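Local coordinates for cobalamin biosynthesis protein CobN (Mycobacterium tuberculosis, PDB 7C6O) that forms the large, catalytic subunit of the cobaltochelatase that inserts cobalt into the corrin ring during cobalamin biosynthesis, at residues A732-L736 with R737-G741; A620-Y623 with G624-R628; T795-I798 with P799-G803. All blocks are in the same frame, centred on the assembly; numbering follows the deposited sequence.

Contact 1 of 3, residues A732-L736 with R737-G741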
ATOM      1  N   ALA A 732     -11.620 -23.948   6.403  1.00 32.54           N
ATOM      2  CA  ALA A 732     -12.709 -24.917   6.466  1.00 33.63           C
ATOM      3  C   ALA A 732     -13.222 -25.350   5.099  1.00 33.23           C
ATOM      4  O   ALA A 732     -13.660 -26.497   4.950  1.00 35.74           O
ATOM      5  CB  ALA A 732     -13.870 -24.349   7.287  1.00 34.82           C
ATOM      6  N   ILE A 733     -13.192 -24.474   4.102  1.00 28.63           N
ATOM      7  CA  ILE A 733     -13.701 -24.778   2.767  1.00 28.39           C
ATOM      8  C   ILE A 733     -12.510 -25.075   1.861  1.00 28.82           C
ATOM      9  O   ILE A 733     -11.630 -24.212   1.716  1.00 27.83           O
ATOM     10  CB  ILE A 733     -14.545 -23.627   2.203  1.00 29.99           C
ATOM     11  CG1 ILE A 733     -15.716 -23.312   3.136  1.00 33.90           C
ATOM     12  CG2 ILE A 733     -15.053 -23.968   0.809  1.00 28.32           C
ATOM     13  CD1 ILE A 733     -15.550 -22.021   3.905  1.00 39.18           C
ATOM     14  N   PRO A 734     -12.439 -26.247   1.243  1.00 27.26           N
ATOM     15  CA  PRO A 734     -11.331 -26.560   0.338  1.00 25.60           C
ATOM     16  C   PRO A 734     -11.591 -25.972  -1.045  1.00 22.03           C
ATOM     17  O   PRO A 734     -12.643 -25.393  -1.315  1.00 22.78           O
ATOM     18  CB  PRO A 734     -11.342 -28.088   0.304  1.00 28.32           C
ATOM     19  CG  PRO A 734     -12.790 -28.430   0.452  1.00 27.01           C
ATOM     20  CD  PRO A 734     -13.387 -27.371   1.358  1.00 27.35           C
ATOM     21  N   GLY A 735     -10.606 -26.128  -1.924  1.00 20.90           N
ATOM     22  CA  GLY A 735     -10.827 -25.823  -3.322  1.00 20.40           C
ATOM     23  C   GLY A 735     -11.845 -26.766  -3.935  1.00 22.03           C
ATOM     24  O   GLY A 735     -12.008 -27.908  -3.504  1.00 25.63           O
ATOM     25  N   LEU A 736     -12.550 -26.271  -4.953  1.00 22.49           N
ATOM     26  CA  LEU A 736     -13.591 -27.073  -5.587  1.00 23.45           C
ATOM     27  C   LEU A 736     -13.008 -28.339  -6.205  1.00 26.17           C
ATOM     28  O   LEU A 736     -13.559 -29.434  -6.041  1.00 24.84           O
ATOM     29  CB  LEU A 736     -14.318 -26.249  -6.648  1.00 25.96           C
ATOM     30  CG  LEU A 736     -15.830 -26.437  -6.811  1.00 28.88           C
ATOM     31  CD1 LEU A 736     -16.220 -26.158  -8.244  1.00 25.55           C
ATOM     32  CD2 LEU A 736     -16.320 -27.814  -6.373  1.00 27.98           C
ATOM     33  N   ARG A 737     -11.890 -28.209  -6.923  1.00 22.69           N
ATOM     34  CA  ARG A 737     -11.281 -29.382  -7.539  1.00 23.35           C
ATOM     35  C   ARG A 737     -10.580 -30.255  -6.505  1.00 25.59           C
ATOM     36  O   ARG A 737     -10.435 -31.464  -6.716  1.00 27.46           O
ATOM     37  CB  ARG A 737     -10.315 -28.949  -8.644  1.00 21.88           C
ATOM     38  CG  ARG A 737     -10.963 -28.024  -9.669  1.00 22.42           C
ATOM     39  CD  ARG A 737     -10.114 -27.844 -10.922  1.00 20.47           C
ATOM     40  NE  ARG A 737      -8.740 -27.449 -10.623  1.00 21.21           N
ATOM     41  CZ  ARG A 737      -7.887 -26.975 -11.526  1.00 20.65           C
ATOM     42  NH1 ARG A 737      -8.267 -26.818 -12.789  1.00 20.13           N
ATOM     43  NH2 ARG A 737      -6.654 -26.651 -11.165  1.00 20.13           N
ATOM     44  N   GLN A 738     -10.147 -29.667  -5.387  1.00 26.89           N
ATOM     45  CA  GLN A 738      -9.654 -30.467  -4.269  1.00 28.75           C
ATOM     46  C   GLN A 738     -10.759 -31.355  -3.711  1.00 29.10           C
ATOM     47  O   GLN A 738     -10.566 -32.561  -3.515  1.00 29.08           O
ATOM     48  CB  GLN A 738      -9.099 -29.559  -3.172  1.00 32.81           C
ATOM     49  CG  GLN A 738      -7.666 -29.112  -3.381  1.00 35.60           C
ATOM     50  CD  GLN A 738      -7.178 -28.204  -2.267  1.00 38.78           C
ATOM     51  OE1 GLN A 738      -7.978 -27.625  -1.529  1.00 38.83           O
ATOM     52  NE2 GLN A 738      -5.861 -28.077  -2.137  1.00 39.34           N
ATOM     53  N   ALA A 739     -11.929 -30.768  -3.444  1.00 29.07           N
ATOM     54  CA  ALA A 739     -13.069 -31.545  -2.974  1.00 30.97           C
ATOM     55  C   ALA A 739     -13.509 -32.585  -3.994  1.00 32.15           C
ATOM     56  O   ALA A 739     -14.186 -33.551  -3.625  1.00 34.13           O
ATOM     57  CB  ALA A 739     -14.237 -30.617  -2.637  1.00 30.91           C
ATOM     58  N   LEU A 740     -13.142 -32.411  -5.260  1.00 30.21           N
ATOM     59  CA  LEU A 740     -13.461 -33.375  -6.303  1.00 30.19           C
ATOM     60  C   LEU A 740     -12.338 -34.372  -6.559  1.00 31.60           C
ATOM     61  O   LEU A 740     -12.482 -35.225  -7.439  1.00 32.47           O
ATOM     62  CB  LEU A 740     -13.809 -32.649  -7.608  1.00 28.03           C
ATOM     63  CG  LEU A 740     -15.136 -31.889  -7.634  1.00 28.80           C
ATOM     64  CD1 LEU A 740     -15.352 -31.239  -8.990  1.00 28.72           C
ATOM     65  CD2 LEU A 740     -16.290 -32.820  -7.290  1.00 28.90           C
ATOM     66  N   GLY A 741     -11.224 -34.283  -5.829  1.00 29.73           N
ATOM     67  CA  GLY A 741     -10.189 -35.293  -5.947  1.00 29.15           C
ATOM     68  C   GLY A 741      -8.775 -34.807  -6.200  1.00 30.48           C
ATOM     69  O   GLY A 741      -7.817 -35.531  -5.909  1.00 32.45           O
TER
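Q738 turns its side-chain amide back over the start of its own helical turn, where OE1 accepts the backbone N-H of G735, N to OE1 3.1 Å. The bond is nearly straight (N-H...O 160°), while the donor stands 28° out of the amide's carbonyl plane. A first torsion that sets CG beside the backbone N (chi1 -84°) and an extended chain beyond it carry the amide to this point. Its other end, NE2, makes a weak bond to the backbone of A743, so both ends of the amide are engaged. The carbonyl of G735 takes the N-H of A739, N to O 2.9 Å, and this closes the first turn; the next bond, from L740 N to L736 O at 3.1 Å, is bent and weak. G741, with positive phi, ends the turn in a Schellman motif.

Packing lies around this core. The ring of P734 reaches A739 with CG, 4.1 Å from the methyl CB, and L740 sets its CG 3.3 Å from L736 O. Loosely, L736 CD2 faces L740 CD1 at 4.4 Å, and L736 itself packs on A760 and V764 of helix 750-769. The buried R737 carries its guanidinium to salt bridges with E744, E757 and D694.

G735 is thus held at both its backbone polar atoms, its N-H by the side chain of Q738 and its C=O by A739 N in the first helical turn. A side chain three residues on thereby satisfies an N-H that the helix itself does not bond.

Contact 2 of 3, residues A620-Y623 with G624-R628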
ATOM      1  N   ALA A 620      -6.631 -20.393 -19.356  1.00 16.33           N
ATOM      2  CA  ALA A 620      -5.906 -20.025 -20.569  1.00 15.00           C
ATOM      3  C   ALA A 620      -6.249 -20.953 -21.730  1.00 18.00           C
ATOM      4  O   ALA A 620      -6.360 -20.501 -22.876  1.00 15.35           O
ATOM      5  CB  ALA A 620      -4.401 -20.034 -20.308  1.00 13.48           C
ATOM      6  N   GLU A 621      -6.409 -22.249 -21.449  1.00 14.58           N
ATOM      7  CA  GLU A 621      -6.702 -23.280 -22.446  1.00 18.21           C
ATOM      8  C   GLU A 621      -5.572 -23.426 -23.461  1.00 19.91           C
ATOM      9  O   GLU A 621      -4.538 -22.758 -23.351  1.00 19.11           O
ATOM     10  CB  GLU A 621      -8.028 -22.988 -23.159  1.00 20.24           C
ATOM     11  CG  GLU A 621      -9.257 -23.084 -22.261  1.00 25.41           C
ATOM     12  CD  GLU A 621      -9.416 -24.454 -21.613  1.00 34.32           C
ATOM     13  OE1 GLU A 621      -9.914 -24.516 -20.468  1.00 38.55           O
ATOM     14  OE2 GLU A 621      -9.044 -25.468 -22.242  1.00 36.54           O
ATOM     15  N   THR A 622      -5.749 -24.305 -24.444  1.00 15.23           N
ATOM     16  CA  THR A 622      -4.733 -24.551 -25.456  1.00 18.79           C
ATOM     17  C   THR A 622      -5.205 -24.074 -26.823  1.00 16.70           C
ATOM     18  O   THR A 622      -6.400 -23.894 -27.071  1.00 16.33           O
ATOM     19  CB  THR A 622      -4.368 -26.038 -25.535  1.00 20.93           C
ATOM     20  OG1 THR A 622      -5.539 -26.805 -25.843  1.00 23.94           O
ATOM     21  CG2 THR A 622      -3.786 -26.512 -24.219  1.00 21.83           C
ATOM     22  N   TYR A 623      -4.236 -23.889 -27.714  1.00 16.12           N
ATOM     23  CA  TYR A 623      -4.487 -23.401 -29.061  1.00 16.32           C
ATOM     24  C   TYR A 623      -3.298 -23.781 -29.929  1.00 15.99           C
ATOM     25  O   TYR A 623      -2.207 -24.055 -29.423  1.00 12.88           O
ATOM     26  CB  TYR A 623      -4.694 -21.882 -29.080  1.00 12.07           C
ATOM     27  CG  TYR A 623      -3.483 -21.119 -28.589  1.00 11.84           C
ATOM     28  CD1 TYR A 623      -3.303 -20.861 -27.236  1.00 14.45           C
ATOM     29  CD2 TYR A 623      -2.509 -20.672 -29.477  1.00 12.39           C
ATOM     30  CE1 TYR A 623      -2.192 -20.174 -26.779  1.00 14.06           C
ATOM     31  CE2 TYR A 623      -1.393 -19.986 -29.030  1.00 17.24           C
ATOM     32  CZ  TYR A 623      -1.241 -19.740 -27.679  1.00 15.41           C
ATOM     33  OH  TYR A 623      -0.135 -19.054 -27.231  1.00 15.94           O
ATOM     34  N   GLY A 624      -3.525 -23.787 -31.240  1.00 15.54           N
ATOM     35  CA  GLY A 624      -2.439 -23.977 -32.189  1.00 14.64           C
ATOM     36  C   GLY A 624      -1.618 -25.219 -31.909  1.00 10.61           C
ATOM     37  O   GLY A 624      -2.150 -26.296 -31.612  1.00 12.31           O
ATOM     38  N   ASP A 625      -0.294 -25.069 -31.986  1.00 10.25           N
ATOM     39  CA  ASP A 625       0.588 -26.221 -31.844  1.00 14.04           C
ATOM     40  C   ASP A 625       0.660 -26.730 -30.412  1.00 13.16           C
ATOM     41  O   ASP A 625       1.060 -27.879 -30.196  1.00 13.95           O
ATOM     42  CB  ASP A 625       1.987 -25.875 -32.353  1.00 14.56           C
ATOM     43  CG  ASP A 625       2.074 -25.901 -33.866  1.00 18.91           C
ATOM     44  OD1 ASP A 625       1.279 -26.635 -34.496  1.00 18.21           O
ATOM     45  OD2 ASP A 625       2.937 -25.193 -34.426  1.00 20.65           O
ATOM     46  N   ILE A 626       0.298 -25.903 -29.431  1.00 14.35           N
ATOM     47  CA  ILE A 626       0.165 -26.396 -28.064  1.00 16.10           C
ATOM     48  C   ILE A 626      -0.974 -27.401 -27.979  1.00 14.91           C
ATOM     49  O   ILE A 626      -0.847 -28.458 -27.348  1.00 15.38           O
ATOM     50  CB  ILE A 626      -0.038 -25.220 -27.091  1.00 20.06           C
ATOM     51  CG1 ILE A 626       1.228 -24.367 -27.011  1.00 25.71           C
ATOM     52  CG2 ILE A 626      -0.416 -25.723 -25.714  1.00 21.34           C
ATOM     53  CD1 ILE A 626       1.044 -23.099 -26.209  1.00 29.03           C
ATOM     54  N   ALA A 627      -2.102 -27.096 -28.628  1.00 14.80           N
ATOM     55  CA  ALA A 627      -3.212 -28.042 -28.661  1.00 18.05           C
ATOM     56  C   ALA A 627      -2.849 -29.289 -29.459  1.00 15.84           C
ATOM     57  O   ALA A 627      -3.247 -30.402 -29.095  1.00 14.78           O
ATOM     58  CB  ALA A 627      -4.457 -27.368 -29.240  1.00 15.46           C
ATOM     59  N   ARG A 628      -2.096 -29.125 -30.551  1.00 14.70           N
ATOM     60  CA  ARG A 628      -1.653 -30.283 -31.324  1.00 12.43           C
ATOM     61  C   ARG A 628      -0.740 -31.177 -30.495  1.00 13.98           C
ATOM     62  O   ARG A 628      -0.821 -32.408 -30.578  1.00 12.92           O
ATOM     63  CB  ARG A 628      -0.941 -29.823 -32.599  1.00 11.83           C
ATOM     64  CG  ARG A 628      -0.792 -30.920 -33.657  1.00 13.01           C
ATOM     65  CD  ARG A 628       0.206 -30.523 -34.741  1.00 15.10           C
ATOM     66  NE  ARG A 628       0.048 -29.134 -35.161  1.00 17.64           N
ATOM     67  CZ  ARG A 628      -0.837 -28.721 -36.065  1.00 17.39           C
ATOM     68  NH1 ARG A 628      -1.646 -29.593 -36.651  1.00 14.67           N
ATOM     69  NH2 ARG A 628      -0.910 -27.436 -36.383  1.00 16.82           N
TER
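T622 meets the first turn of helix 624-642 atom by atom. Its CB lies 3.9 Å from both CA and CB of A627. From there the side chain forks: the hydroxyl OG1 passes the methyl of A627, OG1 to CB 3.6 Å, and CG2 crosses the branch of I626 at an angle, 3.8 Å from I626 CG2. With chi1 at 59°, OG1 sits between the backbone N and the carbonyl carbon, and the methyl falls beside the N, on the I626 side. The hydroxyl's polar partner is E630, further along the helix.

Next to it, Y623 sends its carbonyl to A627: the N-H of A627 reaches Y623 O at 3.1 Å and is well aligned (160°), yet it comes from above the carbonyl plane, 69° out of it. The Y623 ring brings CZ within 4.3 Å of I626 CD1, and its hydroxyl bonds to the backbone of R1120. On the helix itself, R628 grips one oxygen of D625 side-on, NE to OD1 2.9 Å.

The entry to the helix therefore combines apolar contact on the T622 and I626 side with a backbone bond at Y623, while the two polar tips, T622 OG1 and Y623 OH, turn to partners beyond the turn.

Contact 3 of 3, residues T795-I798 with P799-G803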
ATOM      1  N   THR A 795     -23.575 -18.764  -0.732  1.00 25.82           N
ATOM      2  CA  THR A 795     -23.793 -17.982   0.479  1.00 27.08           C
ATOM      3  C   THR A 795     -22.872 -16.772   0.579  1.00 25.14           C
ATOM      4  O   THR A 795     -23.309 -15.700   1.015  1.00 25.15           O
ATOM      5  CB  THR A 795     -23.612 -18.872   1.713  1.00 29.05           C
ATOM      6  OG1 THR A 795     -24.534 -19.968   1.654  1.00 34.54           O
ATOM      7  CG2 THR A 795     -23.865 -18.081   2.981  1.00 31.22           C
ATOM      8  N   GLU A 796     -21.608 -16.911   0.180  1.00 23.40           N
ATOM      9  CA  GLU A 796     -20.625 -15.849   0.357  1.00 23.11           C
ATOM     10  C   GLU A 796     -20.136 -15.250  -0.952  1.00 23.92           C
ATOM     11  O   GLU A 796     -20.188 -14.030  -1.121  1.00 21.79           O
ATOM     12  CB  GLU A 796     -19.428 -16.372   1.165  1.00 22.96           C
ATOM     13  CG  GLU A 796     -19.771 -16.792   2.579  1.00 24.44           C
ATOM     14  CD  GLU A 796     -20.156 -15.621   3.464  1.00 27.39           C
ATOM     15  OE1 GLU A 796     -19.856 -14.462   3.096  1.00 26.28           O
ATOM     16  OE2 GLU A 796     -20.759 -15.861   4.533  1.00 28.67           O
ATOM     17  N   VAL A 797     -19.656 -16.076  -1.885  1.00 23.57           N
ATOM     18  CA  VAL A 797     -19.021 -15.551  -3.094  1.00 20.87           C
ATOM     19  C   VAL A 797     -20.011 -14.729  -3.910  1.00 20.03           C
ATOM     20  O   VAL A 797     -19.755 -13.566  -4.243  1.00 20.37           O
ATOM     21  CB  VAL A 797     -18.423 -16.697  -3.928  1.00 18.62           C
ATOM     22  CG1 VAL A 797     -17.750 -16.144  -5.177  1.00 19.39           C
ATOM     23  CG2 VAL A 797     -17.444 -17.510  -3.096  1.00 21.03           C
ATOM     24  N   ILE A 798     -21.159 -15.322  -4.244  1.00 19.73           N
ATOM     25  CA  ILE A 798     -22.118 -14.642  -5.118  1.00 20.75           C
ATOM     26  C   ILE A 798     -22.667 -13.363  -4.494  1.00 22.76           C
ATOM     27  O   ILE A 798     -22.663 -12.322  -5.173  1.00 22.87           O
ATOM     28  CB  ILE A 798     -23.228 -15.621  -5.545  1.00 21.72           C
ATOM     29  CG1 ILE A 798     -22.639 -16.724  -6.418  1.00 22.29           C
ATOM     30  CG2 ILE A 798     -24.341 -14.882  -6.279  1.00 22.78           C
ATOM     31  CD1 ILE A 798     -22.033 -16.208  -7.694  1.00 21.59           C
ATOM     32  N   PRO A 799     -23.159 -13.356  -3.245  1.00 22.87           N
ATOM     33  CA  PRO A 799     -23.652 -12.086  -2.683  1.00 21.20           C
ATOM     34  C   PRO A 799     -22.580 -11.015  -2.589  1.00 19.78           C
ATOM     35  O   PRO A 799     -22.878  -9.829  -2.780  1.00 20.96           O
ATOM     36  CB  PRO A 799     -24.170 -12.497  -1.298  1.00 23.80           C
ATOM     37  CG  PRO A 799     -24.496 -13.939  -1.438  1.00 26.87           C
ATOM     38  CD  PRO A 799     -23.435 -14.485  -2.337  1.00 24.61           C
ATOM     39  N   ARG A 800     -21.336 -11.398  -2.297  1.00 19.23           N
ATOM     40  CA  ARG A 800     -20.266 -10.409  -2.210  1.00 20.46           C
ATOM     41  C   ARG A 800     -19.873  -9.900  -3.591  1.00 18.41           C
ATOM     42  O   ARG A 800     -19.630  -8.701  -3.768  1.00 20.21           O
ATOM     43  CB  ARG A 800     -19.064 -11.006  -1.484  1.00 18.95           C
ATOM     44  CG  ARG A 800     -19.335 -11.289  -0.015  1.00 16.95           C
ATOM     45  CD  ARG A 800     -18.218 -12.104   0.611  1.00 18.41           C
ATOM     46  NE  ARG A 800     -18.481 -12.375   2.021  1.00 18.38           N
ATOM     47  CZ  ARG A 800     -18.119 -11.573   3.015  1.00 18.89           C
ATOM     48  NH1 ARG A 800     -17.471 -10.443   2.757  1.00 16.91           N
ATOM     49  NH2 ARG A 800     -18.403 -11.898   4.269  1.00 19.36           N
ATOM     50  N   LEU A 801     -19.809 -10.794  -4.581  1.00 19.62           N
ATOM     51  CA  LEU A 801     -19.578 -10.357  -5.956  1.00 21.14           C
ATOM     52  C   LEU A 801     -20.637  -9.354  -6.396  1.00 25.00           C
ATOM     53  O   LEU A 801     -20.336  -8.400  -7.123  1.00 23.95           O
ATOM     54  CB  LEU A 801     -19.557 -11.556  -6.905  1.00 21.65           C
ATOM     55  CG  LEU A 801     -18.207 -12.219  -7.163  1.00 22.60           C
ATOM     56  CD1 LEU A 801     -18.360 -13.416  -8.100  1.00 23.29           C
ATOM     57  CD2 LEU A 801     -17.226 -11.203  -7.735  1.00 21.92           C
ATOM     58  N   ALA A 802     -21.882  -9.547  -5.951  1.00 27.69           N
ATOM     59  CA  ALA A 802     -22.965  -8.645  -6.327  1.00 27.95           C
ATOM     60  C   ALA A 802     -22.700  -7.208  -5.899  1.00 25.90           C
ATOM     61  O   ALA A 802     -23.258  -6.282  -6.498  1.00 27.68           O
ATOM     62  CB  ALA A 802     -24.287  -9.132  -5.730  1.00 28.35           C
ATOM     63  N   GLY A 803     -21.856  -6.999  -4.884  1.00 22.34           N
ATOM     64  CA  GLY A 803     -21.526  -5.655  -4.449  1.00 19.97           C
ATOM     65  C   GLY A 803     -20.782  -4.839  -5.486  1.00 19.93           C
ATOM     66  O   GLY A 803     -20.706  -3.612  -5.359  1.00 20.09           O
TER
HETATM   67  O   HOH W   1     -19.986 -13.942   6.285  1.00 29.86           O
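Near its C-terminal end, helix 784-801 widens into a pi-type turn at 795-797 and is kinked at P799, whose ring nitrogen has no hydrogen to give to the turn before. Across this kink E796 and R800 lie side by side, pointing the same way, and form a salt bridge: R800 NE meets E796 OE1 at 2.7 Å, nearly straight (164°) and in the guanidinium plane, with NH2 adding a weak second bond to the same oxygen. The bend of E796 at chi2 (-68°) folds its carboxylate toward R800, whose chain stays extended from CG to NE. The two flat groups are turned 33° apart. A water joins the two groups as well, donating to E796 OE2, 2.7 Å from its oxygen, and accepting from R800 NH2; NH1 goes to the backbone carbonyl of L836.

The i to i+4 bonds of R800, L801 and A802 run past the proline: R800 N to E796 O, L801 N to V797 O at 2.8 Å, and A802 N to I798 O at 3.0 Å. P799 settles as a knob among T795, E796, V797 and I798, its CG 3.2 Å from T795 O. V797 CG1 packs on L801 CD1 at 4.0 Å, and both of these buried residues face helix 710-722, through I720 and V717 respectively.

Bridged by an i to i+4 Glu-Arg salt bridge and, next to it, by V797-L801 packing, this is a proline kink in an alpha-helix: P799 has no N-H for the turn before, and the backbone bonds of the following residues continue around it.

How the contacts relate
Along the chain the order is contact 2, contact 1, contact 3, and all three fall within the part of the chain related to CobN and magnesium chelatases. Contacts 1 and 3 are neighbours, their centres about 19 Å apart and nearest atoms about 7 Å; contact 2 lies about 27 Å from contact 1 and 33 Å from contact 3, centre to centre. None touches another. Helix 784-801, which carries contact 3, also receives I733, P734 and A739 of contact 1, so this helix links the two. Contacts 1 and 2 both adjoin helix 675-694, through D694 and through L689 and K693. Contact 2 starts helix 624-642, contact 1 forms short helix 736-739, and contact 3 lies near the C-terminal end of helix 784-801.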